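Alpha-1,3-glucanase (Bacillus circulans, PDB 5ZRU) probably hydrolyses alpha-1,3-glucan as a GH87 family glucanase, of which this chain is the catalytic unit, holding calcium and zinc ions. Local coordinates at residues P538-Y543 against I561-L566. Residues are numbered along the deposited sequence; the frame is centred on the assembly and turned at random.
Sequences PGAAIY and IAHPNL
Two backbone hydrogen bonds tie 538-543 to 561-566, His-563 N to Gly-539 O (2.9 Å) and Ala-541 N to Leu-566 O (2.9 Å), with Ala-540 CA and His-563 CA 4.8 Å apart. Leu-566 closes a type I turn begun by His-563, and Pro-564, its phi already restricted, suits the turn's second position. The His-563 ring, its CG anti to the backbone N (chi1 -162°), turns its CD2 edge to Pro-538 O at 3.4 Å, while at another edge ND1 accepts Asn-565 N in the ring plane, which helps set the ring's rotation, as does the neighbouring ring of Phe-568. With an alanine in place of His-563, Asn-565 N would probably lose this acceptor and a gap would open beside Pro-538. The pyrrolidine of Pro-538 lays CB against Ala-562 CB (3.7 Å). Small methyls suit the closely spaced backbones: Ala-540 CB touches both His-563 CB and Leu-566 O, and Ala-541 CB meets Ile-561 CD1 at 4.1 Å. Branched Ile-561 also brings CG2 to Ala-541 N and reaches Ile-520 of the preceding coil. Strand 542-544 pairs in parallel with 502-505 and 567-568, so the contact joins successive coils near the C-terminal end of a right-handed parallel beta-helix, the fold of the pectate lyase-like clan.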
ATOM      1  N   PRO A 538     -26.315  -3.727 -14.922  1.00 15.52           N
ATOM      2  CA  PRO A 538     -25.764  -2.657 -14.086  1.00 16.40           C
ATOM      3  C   PRO A 538     -25.240  -3.243 -12.786  1.00 14.00           C
ATOM      4  O   PRO A 538     -25.651  -4.320 -12.362  1.00 11.11           O
ATOM      5  CB  PRO A 538     -26.962  -1.734 -13.825  1.00 19.21           C
ATOM      6  CG  PRO A 538     -28.090  -2.262 -14.696  1.00 22.00           C
ATOM      7  CD  PRO A 538     -27.787  -3.702 -14.952  1.00 18.58           C
ATOM      8  N   GLY A 539     -24.325  -2.515 -12.148  1.00 12.73           N
ATOM      9  CA  GLY A 539     -23.785  -2.991 -10.884  1.00 12.54           C
ATOM     10  C   GLY A 539     -24.883  -3.152  -9.844  1.00 13.64           C
ATOM     11  O   GLY A 539     -25.798  -2.330  -9.743  1.00 14.64           O
ATOM     12  N   ALA A 540     -24.786  -4.224  -9.067  1.00  9.40           N
ATOM     13  CA  ALA A 540     -25.780  -4.576  -8.064  1.00 11.02           C
ATOM     14  C   ALA A 540     -25.219  -4.462  -6.648  1.00 11.39           C
ATOM     15  O   ALA A 540     -24.012  -4.328  -6.428  1.00  9.79           O
ATOM     16  CB  ALA A 540     -26.289  -6.002  -8.296  1.00 10.15           C
ATOM     17  N   ALA A 541     -26.127  -4.556  -5.672  1.00 10.95           N
ATOM     18  CA  ALA A 541     -25.702  -4.691  -4.280  1.00 11.56           C
ATOM     19  C   ALA A 541     -25.019  -6.032  -4.039  1.00 12.84           C
ATOM     20  O   ALA A 541     -23.963  -6.098  -3.400  1.00 10.75           O
ATOM     21  CB  ALA A 541     -26.898  -4.538  -3.344  1.00 12.68           C
ATOM     22  N   ILE A 542     -25.625  -7.121  -4.513  1.00 10.06           N
ATOM     23  CA  ILE A 542     -25.080  -8.462  -4.350  1.00 11.05           C
ATOM     24  C   ILE A 542     -25.141  -9.170  -5.693  1.00 10.37           C
ATOM     25  O   ILE A 542     -26.184  -9.157  -6.356  1.00 12.31           O
ATOM     26  CB  ILE A 542     -25.845  -9.270  -3.284  1.00 11.99           C
ATOM     27  CG1 ILE A 542     -25.884  -8.496  -1.959  1.00 15.69           C
ATOM     28  CG2 ILE A 542     -25.220 -10.645  -3.104  1.00 10.21           C
ATOM     29  CD1 ILE A 542     -26.848  -9.096  -0.915  1.00 15.18           C
ATOM     30  N   TYR A 543     -24.048  -9.835  -6.053  1.00 11.92           N
ATOM     31  CA  TYR A 543     -23.850 -10.440  -7.365  1.00  9.06           C
ATOM     32  C   TYR A 543     -23.225 -11.810  -7.185  1.00 10.13           C
ATOM     33  O   TYR A 543     -22.233 -11.941  -6.469  1.00 12.45           O
ATOM     34  CB  TYR A 543     -22.938  -9.529  -8.208  1.00 10.06           C
ATOM     35  CG  TYR A 543     -22.413 -10.080  -9.516  1.00 11.03           C
ATOM     36  CD1 TYR A 543     -23.267 -10.630 -10.468  1.00 13.60           C
ATOM     37  CD2 TYR A 543     -21.060  -9.974  -9.829  1.00 10.61           C
ATOM     38  CE1 TYR A 543     -22.770 -11.106 -11.690  1.00 11.60           C
ATOM     39  CE2 TYR A 543     -20.560 -10.435 -11.036  1.00 11.97           C
ATOM     40  CZ  TYR A 543     -21.420 -10.997 -11.962  1.00 12.82           C
ATOM     41  OH  TYR A 543     -20.913 -11.431 -13.163  1.00 12.53           O
ATOM     42  N   ILE A 561     -28.787   1.854  -5.844  1.00 19.46           N
ATOM     43  CA  ILE A 561     -28.293   0.659  -6.522  1.00 20.03           C
ATOM     44  C   ILE A 561     -28.654   0.751  -8.006  1.00 22.96           C
ATOM     45  O   ILE A 561     -29.833   0.869  -8.361  1.00 21.54           O
ATOM     46  CB  ILE A 561     -28.873  -0.615  -5.885  1.00 20.91           C
ATOM     47  CG1 ILE A 561     -28.579  -0.636  -4.385  1.00 22.83           C
ATOM     48  CG2 ILE A 561     -28.307  -1.871  -6.567  1.00 17.03           C
ATOM     49  CD1 ILE A 561     -27.080  -0.491  -4.033  1.00 16.28           C
ATOM     50  N   ALA A 562     -27.643   0.698  -8.880  1.00 16.59           N
ATOM     51  CA  ALA A 562     -27.920   0.769 -10.317  1.00 22.26           C
ATOM     52  C   ALA A 562     -28.824  -0.374 -10.779  1.00 24.32           C
ATOM     53  O   ALA A 562     -29.755  -0.156 -11.566  1.00 22.59           O
ATOM     54  CB  ALA A 562     -26.614   0.770 -11.115  1.00 18.11           C
ATOM     55  N   HIS A 563     -28.578  -1.590 -10.305  1.00 20.33           N
ATOM     56  CA  HIS A 563     -29.356  -2.741 -10.771  1.00 23.91           C
ATOM     57  C   HIS A 563     -30.777  -2.667 -10.222  1.00 27.48           C
ATOM     58  O   HIS A 563     -30.956  -2.667  -8.998  1.00 21.20           O
ATOM     59  CB  HIS A 563     -28.694  -4.052 -10.349  1.00 22.14           C
ATOM     60  CG  HIS A 563     -29.164  -5.243 -11.128  1.00 24.78           C
ATOM     61  ND1 HIS A 563     -30.453  -5.730 -11.041  1.00 26.17           N
ATOM     62  CD2 HIS A 563     -28.519  -6.043 -12.012  1.00 23.07           C
ATOM     63  CE1 HIS A 563     -30.580  -6.778 -11.837  1.00 27.07           C
ATOM     64  NE2 HIS A 563     -29.423  -6.988 -12.439  1.00 27.99           N
ATOM     65  N   PRO A 564     -31.805  -2.612 -11.075  1.00 27.64           N
ATOM     66  CA  PRO A 564     -33.181  -2.446 -10.568  1.00 24.85           C
ATOM     67  C   PRO A 564     -33.647  -3.559  -9.645  1.00 30.06           C
ATOM     68  O   PRO A 564     -34.561  -3.329  -8.838  1.00 27.50           O
ATOM     69  CB  PRO A 564     -34.025  -2.396 -11.851  1.00 29.04           C
ATOM     70  CG  PRO A 564     -33.166  -3.033 -12.912  1.00 31.69           C
ATOM     71  CD  PRO A 564     -31.754  -2.674 -12.546  1.00 28.08           C
ATOM     72  N   ASN A 565     -33.057  -4.750  -9.730  1.00 24.28           N
ATOM     73  CA  ASN A 565     -33.435  -5.864  -8.867  1.00 25.72           C
ATOM     74  C   ASN A 565     -32.668  -5.904  -7.550  1.00 22.45           C
ATOM     75  O   ASN A 565     -32.947  -6.789  -6.731  1.00 24.98           O
ATOM     76  CB  ASN A 565     -33.230  -7.200  -9.593  1.00 29.48           C
ATOM     77  CG  ASN A 565     -34.202  -7.396 -10.742  1.00 40.66           C
ATOM     78  OD1 ASN A 565     -33.848  -7.951 -11.783  1.00 47.12           O
ATOM     79  ND2 ASN A 565     -35.433  -6.933 -10.561  1.00 41.15           N
ATOM     80  N   LEU A 566     -31.706  -4.988  -7.339  1.00 20.35           N
ATOM     81  CA  LEU A 566     -30.853  -4.941  -6.148  1.00 20.32           C
ATOM     82  C   LEU A 566     -29.866  -6.102  -6.114  1.00 19.37           C
ATOM     83  O   LEU A 566     -28.690  -5.911  -5.791  1.00 14.82           O
ATOM     84  CB  LEU A 566     -31.680  -4.943  -4.854  1.00 17.74           C
ATOM     85  CG  LEU A 566     -32.200  -3.621  -4.291  1.00 28.11           C
ATOM     86  CD1 LEU A 566     -32.571  -2.651  -5.382  1.00 26.20           C
ATOM     87  CD2 LEU A 566     -33.396  -3.870  -3.372  1.00 27.00           C
TER